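Probable outer membrane protein (Pseudomonas aeruginosa, PDB 3DWO) probably carries hydrophobic compounds, such as long-chain fatty acids, across the outer membrane as a beta-barrel channel of the FadL family. Local coordinates at residues T332-W337 / Y359-T364; S305-E310 / T336-V341; D178-A183 / S197-L202. One frame throughout, in Å; residues are numbered along the deposited sequence.

Contact 1: T332-W337 / Y359-T364; sequences TYRNTW and YDQTPT. With C8E ((hydroxyethyloxy)tri(ethyloxy)octane), chain D; C8E ((hydroxyethyloxy)tri(ethyloxy)octane), chain K.
Gln-361 answers Trp-337 twice, just past the end of strand 351-360: its backbone N gives a nearly straight bond to Trp-337 O (3.1 Å, 170° at the hydrogen), while OE1, at the end of an extended chain, accepts from Trp-337 N at 3.0 Å. A glutamine thus replaces a strand carbonyl where the regular pairing stops; its NE2 also donates weakly to Tyr-359 OH. C4 of a detergent chain (chain K) lies over one face of the Trp-337 indole, toward the rim, consistent with a wall that faces the membrane. Thr-362 O lies in the guanidinium plane of Arg-334, 2.8 Å from NE and 3.0 Å from NH2. Arg-334 CG sits between the backbone N and the carbonyl carbon (chi1 59°), and the extended chain beyond carries the guanidinium across. OG1 of Thr-362 accepts from Thr-364 N in an ST turn and bonds to Asp-375. Pro-363, which has no N-H to offer, gives its O to Arg-334 N (2.9 Å) and lays CG against CD2 of Tyr-333 at 3.5 Å. Thr-364 sets its methyl CG2 3.6 Å from Tyr-333 OH. Beyond the strand ladder, then, side-chain groups supplement the backbone bonds: Arg-334 alone supplies two N-H groups to Thr-362 O and one to Pro-363 O.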
loop_
_atom_site.group_PDB
_atom_site.type_symbol
_atom_site.label_atom_id
_atom_site.label_comp_id
_atom_site.label_asym_id
_atom_site.label_seq_id
_atom_site.Cartn_x
_atom_site.Cartn_y
_atom_site.Cartn_z
ATOM N N THR A 332 15.006 -1.329 3.182
ATOM C CA THR A 332 15.361 -0.131 3.943
ATOM C C THR A 332 14.590 1.136 3.572
ATOM O O THR A 332 15.182 2.150 3.207
ATOM C CB THR A 332 16.871 0.167 3.816
ATOM O OG1 THR A 332 17.231 0.211 2.431
ATOM C CG2 THR A 332 17.689 -0.922 4.500
ATOM N N TYR A 333 13.267 1.072 3.667
ATOM C CA TYR A 333 12.414 2.219 3.372
ATOM C C TYR A 333 12.763 3.385 4.291
ATOM O O TYR A 333 13.239 3.183 5.405
ATOM C CB TYR A 333 10.948 1.848 3.594
ATOM C CG TYR A 333 10.259 1.208 2.413
ATOM C CD1 TYR A 333 10.982 0.543 1.418
ATOM C CD2 TYR A 333 8.875 1.252 2.299
ATOM C CE1 TYR A 333 10.331 -0.057 0.334
ATOM C CE2 TYR A 333 8.217 0.657 1.229
ATOM C CZ TYR A 333 8.946 0.008 0.251
ATOM O OH TYR A 333 8.275 -0.547 -0.817
ATOM N N ARG A 334 12.504 4.600 3.824
ATOM C CA ARG A 334 12.770 5.802 4.607
ATOM C C ARG A 334 11.456 6.368 5.143
ATOM O O ARG A 334 10.393 6.169 4.547
ATOM C CB ARG A 334 13.449 6.871 3.734
ATOM C CG ARG A 334 12.616 7.289 2.529
ATOM C CD ARG A 334 13.130 8.547 1.813
ATOM N NE ARG A 334 12.228 8.935 0.719
ATOM C CZ ARG A 334 12.356 10.037 -0.019
ATOM N NH1 ARG A 334 13.353 10.887 0.205
ATOM N NH2 ARG A 334 11.480 10.294 -0.984
ATOM N N ASN A 335 11.527 7.070 6.271
ATOM C CA ASN A 335 10.333 7.691 6.828
ATOM C C ASN A 335 9.879 8.706 5.792
ATOM O O ASN A 335 10.689 9.192 5.000
ATOM C CB ASN A 335 10.638 8.380 8.152
ATOM C CG ASN A 335 10.916 7.394 9.258
ATOM O OD1 ASN A 335 10.446 6.255 9.217
ATOM N ND2 ASN A 335 11.664 7.827 10.264
ATOM N N THR A 336 8.599 9.051 5.807
ATOM C CA THR A 336 8.092 9.959 4.797
ATOM C C THR A 336 7.144 11.057 5.286
ATOM O O THR A 336 6.617 10.999 6.399
ATOM C CB THR A 336 7.377 9.141 3.717
ATOM O OG1 THR A 336 7.150 9.958 2.568
ATOM C CG2 THR A 336 6.049 8.636 4.241
ATOM N N TRP A 337 6.941 12.059 4.434
ATOM C CA TRP A 337 6.047 13.174 4.728
ATOM C C TRP A 337 5.047 13.302 3.594
ATOM O O TRP A 337 5.356 12.995 2.445
ATOM C CB TRP A 337 6.811 14.505 4.835
ATOM C CG TRP A 337 7.534 14.731 6.130
ATOM C CD1 TRP A 337 8.861 14.529 6.376
ATOM C CD2 TRP A 337 6.963 15.190 7.360
ATOM N NE1 TRP A 337 9.155 14.832 7.685
ATOM C CE2 TRP A 337 8.006 15.241 8.312
ATOM C CE3 TRP A 337 5.670 15.563 7.753
ATOM C CZ2 TRP A 337 7.797 15.648 9.631
ATOM C CZ3 TRP A 337 5.460 15.965 9.063
ATOM C CH2 TRP A 337 6.520 16.005 9.989
ATOM N N TYR A 359 1.406 16.670 -1.686
ATOM C CA TYR A 359 2.730 16.200 -2.048
ATOM C C TYR A 359 2.964 14.986 -1.169
ATOM O O TYR A 359 2.860 15.069 0.052
ATOM C CB TYR A 359 3.781 17.273 -1.780
ATOM C CG TYR A 359 5.187 16.732 -1.763
ATOM C CD1 TYR A 359 5.904 16.647 -0.570
ATOM C CD2 TYR A 359 5.788 16.259 -2.927
ATOM C CE1 TYR A 359 7.182 16.103 -0.532
ATOM C CE2 TYR A 359 7.073 15.711 -2.900
ATOM C CZ TYR A 359 7.759 15.635 -1.698
ATOM O OH TYR A 359 9.017 15.075 -1.652
ATOM N N ASP A 360 3.276 13.858 -1.794
ATOM C CA ASP A 360 3.471 12.615 -1.067
ATOM C C ASP A 360 4.801 11.944 -1.406
ATOM O O ASP A 360 5.005 11.496 -2.532
ATOM C CB ASP A 360 2.295 11.691 -1.391
ATOM C CG ASP A 360 2.221 10.492 -0.480
ATOM O OD1 ASP A 360 2.416 10.648 0.744
ATOM O OD2 ASP A 360 1.945 9.390 -0.993
ATOM N N GLN A 361 5.699 11.872 -0.424
ATOM C CA GLN A 361 7.012 11.262 -0.630
ATOM C C GLN A 361 6.965 9.746 -0.642
ATOM O O GLN A 361 6.269 9.134 0.163
ATOM C CB GLN A 361 7.991 11.660 0.473
ATOM C CG GLN A 361 8.347 13.111 0.561
ATOM C CD GLN A 361 9.411 13.340 1.609
ATOM O OE1 GLN A 361 9.344 12.782 2.704
ATOM N NE2 GLN A 361 10.401 14.163 1.284
ATOM N N THR A 362 7.735 9.144 -1.543
ATOM C CA THR A 362 7.800 7.696 -1.617
ATOM C C THR A 362 8.820 7.232 -0.587
ATOM O O THR A 362 9.830 7.900 -0.367
ATOM C CB THR A 362 8.271 7.225 -2.998
ATOM O OG1 THR A 362 8.337 5.794 -3.010
ATOM C CG2 THR A 362 9.659 7.796 -3.318
ATOM N N PRO A 363 8.557 6.095 0.078
ATOM C CA PRO A 363 9.487 5.567 1.082
ATOM C C PRO A 363 10.575 4.709 0.433
ATOM O O PRO A 363 11.537 4.302 1.087
ATOM C CB PRO A 363 8.576 4.755 1.997
ATOM C CG PRO A 363 7.580 4.200 1.030
ATOM C CD PRO A 363 7.256 5.403 0.158
ATOM N N THR A 364 10.415 4.431 -0.858
ATOM C CA THR A 364 11.394 3.623 -1.578
ATOM C C THR A 364 12.619 4.479 -1.876
ATOM O O THR A 364 12.556 5.703 -1.812
ATOM C CB THR A 364 10.822 3.107 -2.919
ATOM O OG1 THR A 364 10.510 4.221 -3.769
ATOM C CG2 THR A 364 9.541 2.286 -2.682
HETATM C C1 C8E D . 10.172 -1.288 -3.289
HETATM C C2 C8E D . 9.598 -2.629 -3.281
HETATM C C3 C8E D . 9.119 -3.097 -1.987
HETATM C C4 C8E D . 8.501 -4.393 -2.205
HETATM C C5 C8E D . 7.581 -4.681 -1.076
HETATM C C6 C8E D . 6.622 -5.701 -1.458
HETATM C C7 C8E D . 6.238 -6.189 -0.145
HETATM C C8 C8E D . 4.782 -6.466 -0.135
HETATM O O9 C8E D . 4.141 -7.653 0.311
HETATM C C10 C8E D . 4.451 -8.878 -0.326
HETATM C C11 C8E D . 3.630 -9.916 0.372
HETATM O O12 C8E D . 4.402 -10.571 1.394
HETATM C C13 C8E D . 4.706 -11.980 1.158
HETATM C C14 C8E D . 5.892 -12.540 0.312
HETATM O O15 C8E D . 6.915 -13.538 0.614
HETATM C C16 C8E D . 8.097 -12.946 1.191
HETATM C C17 C8E D . 9.172 -12.526 0.171
HETATM O O18 C8E D . 9.200 -12.997 -1.193
HETATM C C19 C8E D . 9.976 -14.213 -1.368
HETATM C C20 C8E D . 11.182 -14.328 -2.373
HETATM O O21 C8E D . 10.942 -14.830 -3.696
HETATM C C1 C8E K . 10.132 17.848 2.438
HETATM C C2 C8E K . 9.136 18.203 3.440
HETATM C C3 C8E K . 9.685 18.535 4.755
HETATM C C4 C8E K . 8.656 18.237 5.734
HETATM C C5 C8E K . 8.525 19.379 6.674
HETATM C C6 C8E K . 7.125 19.719 6.853
HETATM C C7 C8E K . 7.064 19.781 8.303
HETATM C C8 C8E K . 5.667 20.013 8.711
#

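Contact 2: S305-E310 / T336-V341; sequences SATWTE and TWTLAV. With C8E ((hydroxyethyloxy)tri(ethyloxy)octane), chain I; C8E ((hydroxyethyloxy)tri(ethyloxy)octane), chain K.
Trp-308 and Trp-337 are paired across the antiparallel strands, non-hydrogen-bonded, with their ring planes at 57°. The methylene CB of Trp-308 sits over the six-membered ring of Trp-337, 3.9 Å from its centroid, in a CH-pi contact. With CG anti to the backbone N (chi1 174°), the Trp-308 ring swings so that CD1 comes 3.8 Å from Trp-337 CE2. A detergent chain (chain I) spreads over one face of Trp-308, its C5 3.6 Å from CD2 of Trp-308, and also touches Trp-337. On the same side of the sheet the small Ala-306 leaves room for Leu-339, whose CD2 lies 3.6 Å from Ala-306 CB. The other side carries threonines and serine: methyl CG2 of Thr-336 packs tightly on Thr-309 CB, at 3.4 Å. Between the two faces runs the backbone ladder, with reciprocal bonds in the pairs Ser-305/Ala-340, Thr-307/Thr-338 and Thr-309/Thr-336; Thr-307 N reaches Thr-338 O at 2.9 Å. Further out, a water donates to that same carbonyl (2.8 Å from Thr-338 O) and to Ser-305 OG, which also bonds to Asp-291 on strand 287-295. This chemistry is consistent with an apolar, aromatic face toward lipid and a mostly polar, hydrated one toward the barrel interior.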
loop_
_atom_site.group_PDB
_atom_site.type_symbol
_atom_site.label_atom_id
_atom_site.label_comp_id
_atom_site.label_asym_id
_atom_site.label_seq_id
_atom_site.Cartn_x
_atom_site.Cartn_y
_atom_site.Cartn_z
ATOM N N SER A 305 -2.674 19.745 5.928
ATOM C CA SER A 305 -2.359 18.520 6.641
ATOM C C SER A 305 -0.940 18.030 6.383
ATOM O O SER A 305 -0.429 18.130 5.271
ATOM C CB SER A 305 -3.376 17.440 6.256
ATOM O OG SER A 305 -3.010 16.187 6.796
ATOM N N ALA A 306 -0.305 17.505 7.425
ATOM C CA ALA A 306 1.054 16.981 7.314
ATOM C C ALA A 306 1.105 15.627 7.997
ATOM O O ALA A 306 0.872 15.527 9.204
ATOM C CB ALA A 306 2.045 17.927 7.973
ATOM N N THR A 307 1.400 14.582 7.231
ATOM C CA THR A 307 1.475 13.248 7.809
ATOM C C THR A 307 2.877 12.666 7.708
ATOM O O THR A 307 3.464 12.609 6.626
ATOM C CB THR A 307 0.473 12.280 7.135
ATOM O OG1 THR A 307 -0.864 12.728 7.383
ATOM C CG2 THR A 307 0.632 10.869 7.683
ATOM N N TRP A 308 3.407 12.250 8.853
ATOM C CA TRP A 308 4.730 11.649 8.930
ATOM C C TRP A 308 4.530 10.154 9.082
ATOM O O TRP A 308 3.985 9.698 10.085
ATOM C CB TRP A 308 5.490 12.177 10.148
ATOM C CG TRP A 308 6.816 11.509 10.385
ATOM C CD1 TRP A 308 7.990 11.744 9.722
ATOM C CD2 TRP A 308 7.105 10.509 11.368
ATOM N NE1 TRP A 308 8.993 10.956 10.239
ATOM C CE2 TRP A 308 8.476 10.188 11.249
ATOM C CE3 TRP A 308 6.337 9.853 12.340
ATOM C CZ2 TRP A 308 9.100 9.238 12.071
ATOM C CZ3 TRP A 308 6.958 8.907 13.160
ATOM C CH2 TRP A 308 8.328 8.611 13.017
ATOM N N THR A 309 4.960 9.386 8.091
ATOM C CA THR A 309 4.801 7.943 8.165
ATOM C C THR A 309 6.138 7.289 8.475
ATOM O O THR A 309 7.132 7.537 7.788
ATOM C CB THR A 309 4.238 7.397 6.850
ATOM O OG1 THR A 309 3.018 8.084 6.556
ATOM C CG2 THR A 309 3.947 5.905 6.965
ATOM N N GLU A 310 6.159 6.464 9.518
ATOM C CA GLU A 310 7.382 5.790 9.935
ATOM C C GLU A 310 7.642 4.531 9.109
ATOM O O GLU A 310 7.687 3.418 9.630
ATOM C CB GLU A 310 7.299 5.452 11.429
ATOM C CG GLU A 310 8.620 4.995 12.034
ATOM C CD GLU A 310 8.567 4.896 13.552
ATOM O OE1 GLU A 310 7.584 4.339 14.091
ATOM O OE2 GLU A 310 9.520 5.368 14.205
ATOM N N THR A 336 8.599 9.051 5.807
ATOM C CA THR A 336 8.092 9.959 4.797
ATOM C C THR A 336 7.144 11.057 5.286
ATOM O O THR A 336 6.617 10.999 6.399
ATOM C CB THR A 336 7.377 9.141 3.717
ATOM O OG1 THR A 336 7.150 9.958 2.568
ATOM C CG2 THR A 336 6.049 8.636 4.241
ATOM N N TRP A 337 6.941 12.059 4.434
ATOM C CA TRP A 337 6.047 13.174 4.728
ATOM C C TRP A 337 5.047 13.302 3.594
ATOM O O TRP A 337 5.356 12.995 2.445
ATOM C CB TRP A 337 6.811 14.505 4.835
ATOM C CG TRP A 337 7.534 14.731 6.130
ATOM C CD1 TRP A 337 8.861 14.529 6.376
ATOM C CD2 TRP A 337 6.963 15.190 7.360
ATOM N NE1 TRP A 337 9.155 14.832 7.685
ATOM C CE2 TRP A 337 8.006 15.241 8.312
ATOM C CE3 TRP A 337 5.670 15.563 7.753
ATOM C CZ2 TRP A 337 7.797 15.648 9.631
ATOM C CZ3 TRP A 337 5.460 15.965 9.063
ATOM C CH2 TRP A 337 6.520 16.005 9.989
ATOM N N THR A 338 3.846 13.754 3.924
ATOM C CA THR A 338 2.814 13.970 2.929
ATOM C C THR A 338 2.083 15.243 3.353
ATOM O O THR A 338 1.477 15.307 4.423
ATOM C CB THR A 338 1.856 12.737 2.821
ATOM O OG1 THR A 338 0.694 13.079 2.050
ATOM C CG2 THR A 338 1.447 12.258 4.178
ATOM N N LEU A 339 2.186 16.274 2.520
ATOM C CA LEU A 339 1.565 17.557 2.809
ATOM C C LEU A 339 0.419 17.813 1.843
ATOM O O LEU A 339 0.537 17.567 0.643
ATOM C CB LEU A 339 2.603 18.675 2.691
ATOM C CG LEU A 339 3.970 18.379 3.313
ATOM C CD1 LEU A 339 4.941 19.498 2.971
ATOM C CD2 LEU A 339 3.833 18.220 4.815
ATOM N N ALA A 340 -0.691 18.309 2.374
ATOM C CA ALA A 340 -1.858 18.586 1.554
ATOM C C ALA A 340 -2.517 19.891 1.966
ATOM O O ALA A 340 -2.446 20.308 3.123
ATOM C CB ALA A 340 -2.861 17.444 1.673
ATOM N N VAL A 341 -3.155 20.540 1.006
ATOM C CA VAL A 341 -3.854 21.778 1.272
ATOM C C VAL A 341 -5.030 21.816 0.319
ATOM O O VAL A 341 -4.897 21.488 -0.858
ATOM C CB VAL A 341 -2.948 23.006 1.047
ATOM C CG1 VAL A 341 -2.401 23.005 -0.376
ATOM C CG2 VAL A 341 -3.736 24.278 1.319
HETATM C C2 C8E I . 10.877 13.573 12.718
HETATM C C3 C8E I . 9.797 12.887 13.429
HETATM C C4 C8E I . 8.791 13.885 13.750
HETATM C C5 C8E I . 7.441 13.288 13.587
HETATM C C6 C8E I . 6.435 14.128 14.213
HETATM C C7 C8E I . 5.573 14.363 13.067
HETATM C C8 C8E I . 4.245 14.803 13.533
HETATM O O9 C8E I . 3.196 15.304 12.725
HETATM C C1 C8E K . 10.132 17.848 2.438
HETATM C C2 C8E K . 9.136 18.203 3.440
HETATM C C3 C8E K . 9.685 18.535 4.755
HETATM C C4 C8E K . 8.656 18.237 5.734
HETATM C C5 C8E K . 8.525 19.379 6.674
HETATM C C6 C8E K . 7.125 19.719 6.853
HETATM C C7 C8E K . 7.064 19.781 8.303
HETATM C C8 C8E K . 5.667 20.013 8.711
HETATM O O HOH W 1 -1.246 15.015 5.066
#

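Contact 3: D178-A183 / S197-L202; sequences DLYASA and SNSSAL. With C8E ((hydroxyethyloxy)tri(ethyloxy)octane), chain C.
Ser-199 and Asp-178 have the most surface buried here, and they meet where a short helix starts beside the loop that returns to the barrel wall. Ser-199 OG takes a nearly straight bond from Tyr-180 N (3.0 Å, 175° at the hydrogen), engaging a backbone N-H of the first helical turn, which has no carbonyl of a preceding turn to bond. The hydroxyl is put there by chi1 of 58°, which sets OG between its own backbone N and carbonyl carbon; it also comes within 2.8 Å of Asp-178 OD1.

Asp-178 stands at the N-cap. Its OD1 accepts the capping bond from Ala-181 N, which approaches from above the carboxylate plane, and a bond from a water that in turn accepts from Asn-198 N. The other oxygen, OD2, is met on its syn side by Ser-197 N at 2.7 Å, with the donor 30° out of the carboxylate plane. Aspartate suits the place because the carboxylate can bond to the helix N-terminus and to the loop at once, and that helix end probably favours its negative charge.

Tyr-180, third in buried area, brings CD2 to 3.6 Å from Ser-199 CB. Ether oxygen O15 of a detergent molecule (chain C) lies over the centre of its ring, 3.3 Å from CZ, and Leu-179 on the same helix touches the detergent's alkyl chain through CD2. Leu-179 and Tyr-180 also pack on helix 253-259. The arrangement is an aspartate N-cap in the loop between strands 158-177 and 201-220, at one end of a FadL-family barrel, with detergent bound against the helix.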
loop_
_atom_site.group_PDB
_atom_site.type_symbol
_atom_site.label_atom_id
_atom_site.label_comp_id
_atom_site.label_asym_id
_atom_site.label_seq_id
_atom_site.Cartn_x
_atom_site.Cartn_y
_atom_site.Cartn_z
ATOM N N ASP A 178 16.120 -19.100 -10.682
ATOM C CA ASP A 178 17.039 -19.753 -11.605
ATOM C C ASP A 178 18.088 -20.489 -10.748
ATOM O O ASP A 178 19.128 -19.914 -10.405
ATOM C CB ASP A 178 17.707 -18.669 -12.459
ATOM C CG ASP A 178 18.599 -19.231 -13.523
ATOM O OD1 ASP A 178 19.025 -20.396 -13.394
ATOM O OD2 ASP A 178 18.889 -18.494 -14.488
ATOM N N LEU A 179 17.814 -21.747 -10.398
ATOM C CA LEU A 179 18.731 -22.531 -9.559
ATOM C C LEU A 179 20.188 -22.603 -10.032
ATOM O O LEU A 179 21.106 -22.552 -9.212
ATOM C CB LEU A 179 18.214 -23.963 -9.362
ATOM C CG LEU A 179 16.870 -24.222 -8.679
ATOM C CD1 LEU A 179 16.925 -25.594 -8.022
ATOM C CD2 LEU A 179 16.571 -23.173 -7.634
ATOM N N TYR A 180 20.407 -22.757 -11.332
ATOM C CA TYR A 180 21.774 -22.817 -11.840
ATOM C C TYR A 180 22.496 -21.491 -11.597
ATOM O O TYR A 180 23.676 -21.476 -11.230
ATOM C CB TYR A 180 21.787 -23.132 -13.336
ATOM C CG TYR A 180 21.861 -24.604 -13.657
ATOM C CD1 TYR A 180 22.899 -25.395 -13.158
ATOM C CD2 TYR A 180 20.898 -25.209 -14.458
ATOM C CE1 TYR A 180 22.975 -26.753 -13.453
ATOM C CE2 TYR A 180 20.963 -26.567 -14.758
ATOM C CZ TYR A 180 22.001 -27.330 -14.250
ATOM O OH TYR A 180 22.053 -28.673 -14.529
ATOM N N ALA A 181 21.785 -20.384 -11.809
ATOM C CA ALA A 181 22.364 -19.058 -11.598
ATOM C C ALA A 181 22.680 -18.876 -10.118
ATOM O O ALA A 181 23.707 -18.313 -9.763
ATOM C CB ALA A 181 21.401 -17.969 -12.072
ATOM N N SER A 182 21.794 -19.363 -9.257
ATOM C CA SER A 182 22.007 -19.261 -7.817
ATOM C C SER A 182 23.224 -20.075 -7.388
ATOM O O SER A 182 24.018 -19.625 -6.555
ATOM C CB SER A 182 20.776 -19.754 -7.065
ATOM O OG SER A 182 19.681 -18.898 -7.319
ATOM N N ALA A 183 23.366 -21.268 -7.962
ATOM C CA ALA A 183 24.493 -22.156 -7.654
ATOM C C ALA A 183 25.826 -21.514 -8.039
ATOM O O ALA A 183 26.778 -21.526 -7.261
ATOM C CB ALA A 183 24.334 -23.495 -8.392
ATOM N N SER A 197 19.025 -18.844 -17.201
ATOM C CA SER A 197 17.743 -19.147 -17.824
ATOM C C SER A 197 17.551 -20.541 -18.422
ATOM O O SER A 197 16.705 -20.729 -19.300
ATOM C CB SER A 197 17.427 -18.075 -18.870
ATOM O OG SER A 197 17.294 -16.807 -18.243
ATOM N N ASN A 198 18.335 -21.512 -17.961
ATOM C CA ASN A 198 18.172 -22.887 -18.417
ATOM C C ASN A 198 17.226 -23.509 -17.408
ATOM O O ASN A 198 16.233 -24.128 -17.779
ATOM C CB ASN A 198 19.502 -23.631 -18.431
ATOM C CG ASN A 198 20.307 -23.331 -19.667
ATOM O OD1 ASN A 198 20.562 -22.172 -19.985
ATOM N ND2 ASN A 198 20.709 -24.370 -20.377
ATOM N N SER A 199 17.538 -23.338 -16.127
ATOM C CA SER A 199 16.663 -23.829 -15.076
ATOM C C SER A 199 15.731 -22.652 -14.777
ATOM O O SER A 199 16.146 -21.490 -14.849
ATOM C CB SER A 199 17.464 -24.196 -13.819
ATOM O OG SER A 199 18.205 -23.088 -13.335
ATOM N N SER A 200 14.468 -22.936 -14.488
ATOM C CA SER A 200 13.515 -21.879 -14.171
ATOM C C SER A 200 12.246 -22.442 -13.555
ATOM O O SER A 200 11.658 -23.416 -14.055
ATOM C CB SER A 200 13.148 -21.057 -15.412
ATOM O OG SER A 200 12.250 -21.761 -16.243
ATOM N N ALA A 201 11.834 -21.811 -12.466
ATOM C CA ALA A 201 10.638 -22.210 -11.751
ATOM C C ALA A 201 10.026 -20.951 -11.147
ATOM O O ALA A 201 10.743 -20.031 -10.745
ATOM C CB ALA A 201 10.997 -23.200 -10.660
ATOM N N LEU A 202 8.700 -20.901 -11.106
ATOM C CA LEU A 202 8.026 -19.752 -10.534
ATOM C C LEU A 202 7.795 -19.987 -9.050
ATOM O O LEU A 202 7.078 -20.916 -8.651
ATOM C CB LEU A 202 6.684 -19.513 -11.221
ATOM C CG LEU A 202 5.932 -18.269 -10.726
ATOM C CD1 LEU A 202 6.637 -17.020 -11.235
ATOM C CD2 LEU A 202 4.490 -18.300 -11.215
HETATM C C1 C8E C . 14.185 -18.165 -2.675
HETATM C C2 C8E C . 15.543 -18.668 -2.549
HETATM C C3 C8E C . 15.904 -19.661 -3.550
HETATM C C4 C8E C . 17.222 -20.164 -3.197
HETATM C C5 C8E C . 17.709 -21.005 -4.311
HETATM C C6 C8E C . 19.062 -21.427 -4.057
HETATM C C7 C8E C . 19.227 -22.419 -5.108
HETATM C C8 C8E C . 20.559 -23.015 -4.951
HETATM O O9 C8E C . 21.196 -23.974 -5.772
HETATM C C10 C8E C . 20.604 -25.243 -5.959
HETATM C C11 C8E C . 21.557 -25.982 -6.838
HETATM O O12 C8E C . 20.985 -26.288 -8.115
HETATM C C13 C8E C . 21.944 -26.801 -9.072
HETATM C C14 C8E C . 21.645 -27.277 -10.524
HETATM O O15 C8E C . 20.457 -27.179 -11.371
HETATM C C16 C8E C . 19.612 -28.328 -11.191
HETATM C C17 C8E C . 19.901 -29.508 -12.134
HETATM O O18 C8E C . 19.637 -30.883 -11.779
HETATM C C19 C8E C . 20.773 -31.523 -11.140
HETATM C C20 C8E C . 20.667 -32.841 -10.292
HETATM O O21 C8E C . 21.718 -33.137 -9.364
HETATM O O HOH W 2 20.064 -21.584 -15.606
HETATM O O HOH W 3 16.524 -16.699 -15.506
#

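Along the chain contact 3 closes before either of the others opens; contacts 1 and 2 then overlap on residues 336-337 and share strand 336-346. That strand has strand 300-309 as one neighbour and strand 351-360 as the other, so the two contacts, with centres 10 Å apart, tie three neighbouring strands of the barrel wall together, and both touch the same detergent molecule. Contact 1 adds the irregular continuation of the pairing past the strand ends. Contact 3 lies about 34 Å from contact 1 and 42 Å from contact 2, centre to centre, and on the opposite side of the chain's centre from contact 2. It belongs to the loop region at one end of the barrel, which another detergent molecule touches.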